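Local coordinates for protein fructose-2,6-bisphosphatase TIGAR B (Danio rerio, PDB 3E9D) that probably hydrolyses fructose-2,6-bisphosphate, and also fructose-1,6-bisphosphate, thereby restraining glycolysis and favouring the pentose phosphate pathway, at residues T52-S57 against S77-I82. Residues are numbered along the deposited sequence; the frame is centred on the assembly and turned at random.
Sequences TNVFVS and SATEMI
Ile-82 joins the two strands through both ends of its backbone, a worked example of parallel pairing: its N donates to Val-54 O at 2.8 Å, nearly straight at 167°, and its O accepts from Val-56 N at 2.9 Å. Phe-55, the residue between these partners, adds a CA-H...O contact to Ile-82 O. Toward Thr-52 and Thr-79, whose CA atoms are 6.0 Å apart, the two chains separate, and water 1 accepts from Val-54 N.

On one face, the Phe-55 and Ile-82 side chains run side by side in the same direction, CD1 of Phe-55 lying 3.8 Å from CB of Ile-82. A chi1 of -52° puts CG of Phe-55 beside the backbone N, and the ring meets Ile-82 CB obliquely. Were Phe-55 an alanine, Ile-82 and helix 125-146 would probably lose the ring they share. On the other face, Val-56 CG2 presses on Met-81 CG at 3.5 Å, a tight fit. From the loop before the strand, Thr-79 sets CG2 3.7 Å from Val-54 CG2, the side chains crossing at about a right angle; its OG1 hydrogen-bonds to Phe-51 O.

The pair closes a beta-alpha-beta unit: helix 60-71 connects the strands and packs on Val-56 and Met-81, and helix 125-146 covers Phe-55. Strand 81-83 is outermost in the sheet; strand 53-56 lies between it and strand 177-182. The side chain of Val-56 is about 7 Å from that of His-11, which forms the phosphohistidine intermediate.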
ATOM      1  N   THR A  52      -1.666  14.472  -4.563  1.00 19.58           N
ATOM      2  CA  THR A  52      -1.947  15.575  -3.633  1.00 19.07           C
ATOM      3  C   THR A  52      -1.427  15.262  -2.248  1.00 18.96           C
ATOM      4  O   THR A  52      -1.206  16.155  -1.435  1.00 19.05           O
ATOM      5  CB  THR A  52      -3.472  15.839  -3.535  1.00 20.00           C
ATOM      6  OG1 THR A  52      -4.147  14.608  -3.224  1.00 19.24           O
ATOM      7  CG2 THR A  52      -4.024  16.384  -4.870  1.00 19.55           C
ATOM      8  N   ASN A  53      -1.230  13.988  -1.957  1.00 18.78           N
ATOM      9  CA  ASN A  53      -0.808  13.585  -0.626  1.00 18.56           C
ATOM     10  C   ASN A  53       0.092  12.382  -0.739  1.00 18.77           C
ATOM     11  O   ASN A  53      -0.151  11.516  -1.578  1.00 18.25           O
ATOM     12  CB  ASN A  53      -2.030  13.194   0.210  1.00 19.28           C
ATOM     13  CG  ASN A  53      -3.030  14.327   0.348  1.00 19.51           C
ATOM     14  OD1 ASN A  53      -3.903  14.513  -0.507  1.00 21.03           O
ATOM     15  ND2 ASN A  53      -2.889  15.106   1.411  1.00 21.29           N
ATOM     16  N   VAL A  54       1.128  12.320   0.098  1.00 18.45           N
ATOM     17  CA  VAL A  54       2.056  11.192   0.061  1.00 18.64           C
ATOM     18  C   VAL A  54       2.375  10.701   1.494  1.00 19.05           C
ATOM     19  O   VAL A  54       2.760  11.494   2.366  1.00 18.75           O
ATOM     20  CB  VAL A  54       3.375  11.540  -0.658  1.00 18.48           C
ATOM     21  CG1 VAL A  54       4.338  10.335  -0.619  1.00 19.05           C
ATOM     22  CG2 VAL A  54       3.139  11.984  -2.099  1.00 18.12           C
ATOM     23  N   PHE A  55       2.248   9.395   1.701  1.00 18.88           N
ATOM     24  CA  PHE A  55       2.451   8.761   3.003  1.00 19.42           C
ATOM     25  C   PHE A  55       3.432   7.613   2.832  1.00 19.56           C
ATOM     26  O   PHE A  55       3.300   6.796   1.904  1.00 19.68           O
ATOM     27  CB  PHE A  55       1.121   8.256   3.574  1.00 19.33           C
ATOM     28  CG  PHE A  55       0.055   9.315   3.602  1.00 21.08           C
ATOM     29  CD1 PHE A  55       0.049  10.268   4.604  1.00 23.43           C
ATOM     30  CD2 PHE A  55      -0.891   9.402   2.582  1.00 20.97           C
ATOM     31  CE1 PHE A  55      -0.903  11.292   4.614  1.00 25.58           C
ATOM     32  CE2 PHE A  55      -1.859  10.425   2.582  1.00 23.57           C
ATOM     33  CZ  PHE A  55      -1.860  11.367   3.601  1.00 22.24           C
ATOM     34  N   VAL A  56       4.420   7.548   3.713  1.00 19.11           N
ATOM     35  CA  VAL A  56       5.455   6.526   3.602  1.00 19.35           C
ATOM     36  C   VAL A  56       5.743   5.979   4.976  1.00 19.90           C
ATOM     37  O   VAL A  56       5.657   6.713   5.971  1.00 19.81           O
ATOM     38  CB  VAL A  56       6.781   7.132   3.050  1.00 19.78           C
ATOM     39  CG1 VAL A  56       7.712   6.025   2.585  1.00 18.72           C
ATOM     40  CG2 VAL A  56       6.493   8.095   1.889  1.00 22.91           C
ATOM     41  N   SER A  57       6.144   4.714   5.049  1.00 20.63           N
ATOM     42  CA  SER A  57       6.632   4.204   6.325  1.00 21.65           C
ATOM     43  C   SER A  57       7.931   4.933   6.740  1.00 22.35           C
ATOM     44  O   SER A  57       8.572   5.611   5.923  1.00 22.27           O
ATOM     45  CB  SER A  57       6.814   2.690   6.284  1.00 21.99           C
ATOM     46  OG  SER A  57       8.131   2.310   5.975  1.00 21.04           O
ATOM     47  N   SER A  77       5.727  18.216  -6.947  1.00 28.15           N
ATOM     48  CA  SER A  77       6.856  18.817  -6.216  1.00 29.44           C
ATOM     49  C   SER A  77       6.476  19.605  -4.954  1.00 30.02           C
ATOM     50  O   SER A  77       7.275  19.713  -4.029  1.00 30.35           O
ATOM     51  CB  SER A  77       7.700  19.693  -7.154  1.00 29.42           C
ATOM     52  OG  SER A  77       6.902  20.703  -7.753  1.00 30.91           O
ATOM     53  N   ALA A  78       5.261  20.151  -4.918  1.00 30.78           N
ATOM     54  CA  ALA A  78       4.773  20.883  -3.748  1.00 31.28           C
ATOM     55  C   ALA A  78       4.163  19.955  -2.666  1.00 31.71           C
ATOM     56  O   ALA A  78       3.854  20.408  -1.563  1.00 32.25           O
ATOM     57  CB  ALA A  78       3.758  21.961  -4.176  1.00 31.36           C
ATOM     58  N   THR A  79       4.002  18.668  -2.973  1.00 31.23           N
ATOM     59  CA  THR A  79       3.405  17.723  -2.016  1.00 30.65           C
ATOM     60  C   THR A  79       4.421  17.279  -0.965  1.00 30.38           C
ATOM     61  O   THR A  79       5.482  16.789  -1.305  1.00 30.28           O
ATOM     62  CB  THR A  79       2.834  16.490  -2.738  1.00 29.97           C
ATOM     63  OG1 THR A  79       1.807  16.918  -3.645  1.00 29.76           O
ATOM     64  CG2 THR A  79       2.248  15.507  -1.740  1.00 29.20           C
ATOM     65  N   GLU A  80       4.110  17.434   0.313  1.00 30.73           N
ATOM     66  CA  GLU A  80       5.064  16.951   1.318  1.00 31.24           C
ATOM     67  C   GLU A  80       4.944  15.441   1.560  1.00 29.45           C
ATOM     68  O   GLU A  80       3.859  14.877   1.552  1.00 29.91           O
ATOM     69  CB  GLU A  80       5.022  17.754   2.635  1.00 32.16           C
ATOM     70  CG  GLU A  80       3.802  17.502   3.505  1.00 36.78           C
ATOM     71  CD  GLU A  80       3.958  18.032   4.933  1.00 42.41           C
ATOM     72  OE1 GLU A  80       4.924  17.647   5.643  1.00 43.08           O
ATOM     73  OE2 GLU A  80       3.080  18.816   5.356  1.00 46.13           O
ATOM     74  N   MET A  81       6.080  14.794   1.745  1.00 27.74           N
ATOM     75  CA  MET A  81       6.106  13.392   2.102  1.00 26.73           C
ATOM     76  C   MET A  81       5.856  13.284   3.612  1.00 25.57           C
ATOM     77  O   MET A  81       6.617  13.828   4.390  1.00 25.08           O
ATOM     78  CB  MET A  81       7.470  12.833   1.714  1.00 26.81           C
ATOM     79  CG  MET A  81       7.618  11.356   1.819  1.00 29.39           C
ATOM     80  SD  MET A  81       9.266  10.781   1.311  1.00 33.61           S
ATOM     81  CE  MET A  81       9.312  11.394  -0.352  1.00 33.34           C
ATOM     82  N   ILE A  82       4.786  12.603   4.020  1.00 24.30           N
ATOM     83  CA  ILE A  82       4.480  12.383   5.443  1.00 23.32           C
ATOM     84  C   ILE A  82       4.951  10.989   5.859  1.00 23.30           C
ATOM     85  O   ILE A  82       4.502   9.983   5.303  1.00 21.87           O
ATOM     86  CB  ILE A  82       2.936  12.499   5.737  1.00 24.03           C
ATOM     87  CG1 ILE A  82       2.353  13.830   5.248  1.00 23.68           C
ATOM     88  CG2 ILE A  82       2.607  12.248   7.215  1.00 22.84           C
ATOM     89  CD1 ILE A  82       2.890  15.029   5.938  1.00 28.43           C
TER
HETATM   90  O   HOH W   1       1.488  14.670   1.919  1.00 27.81           O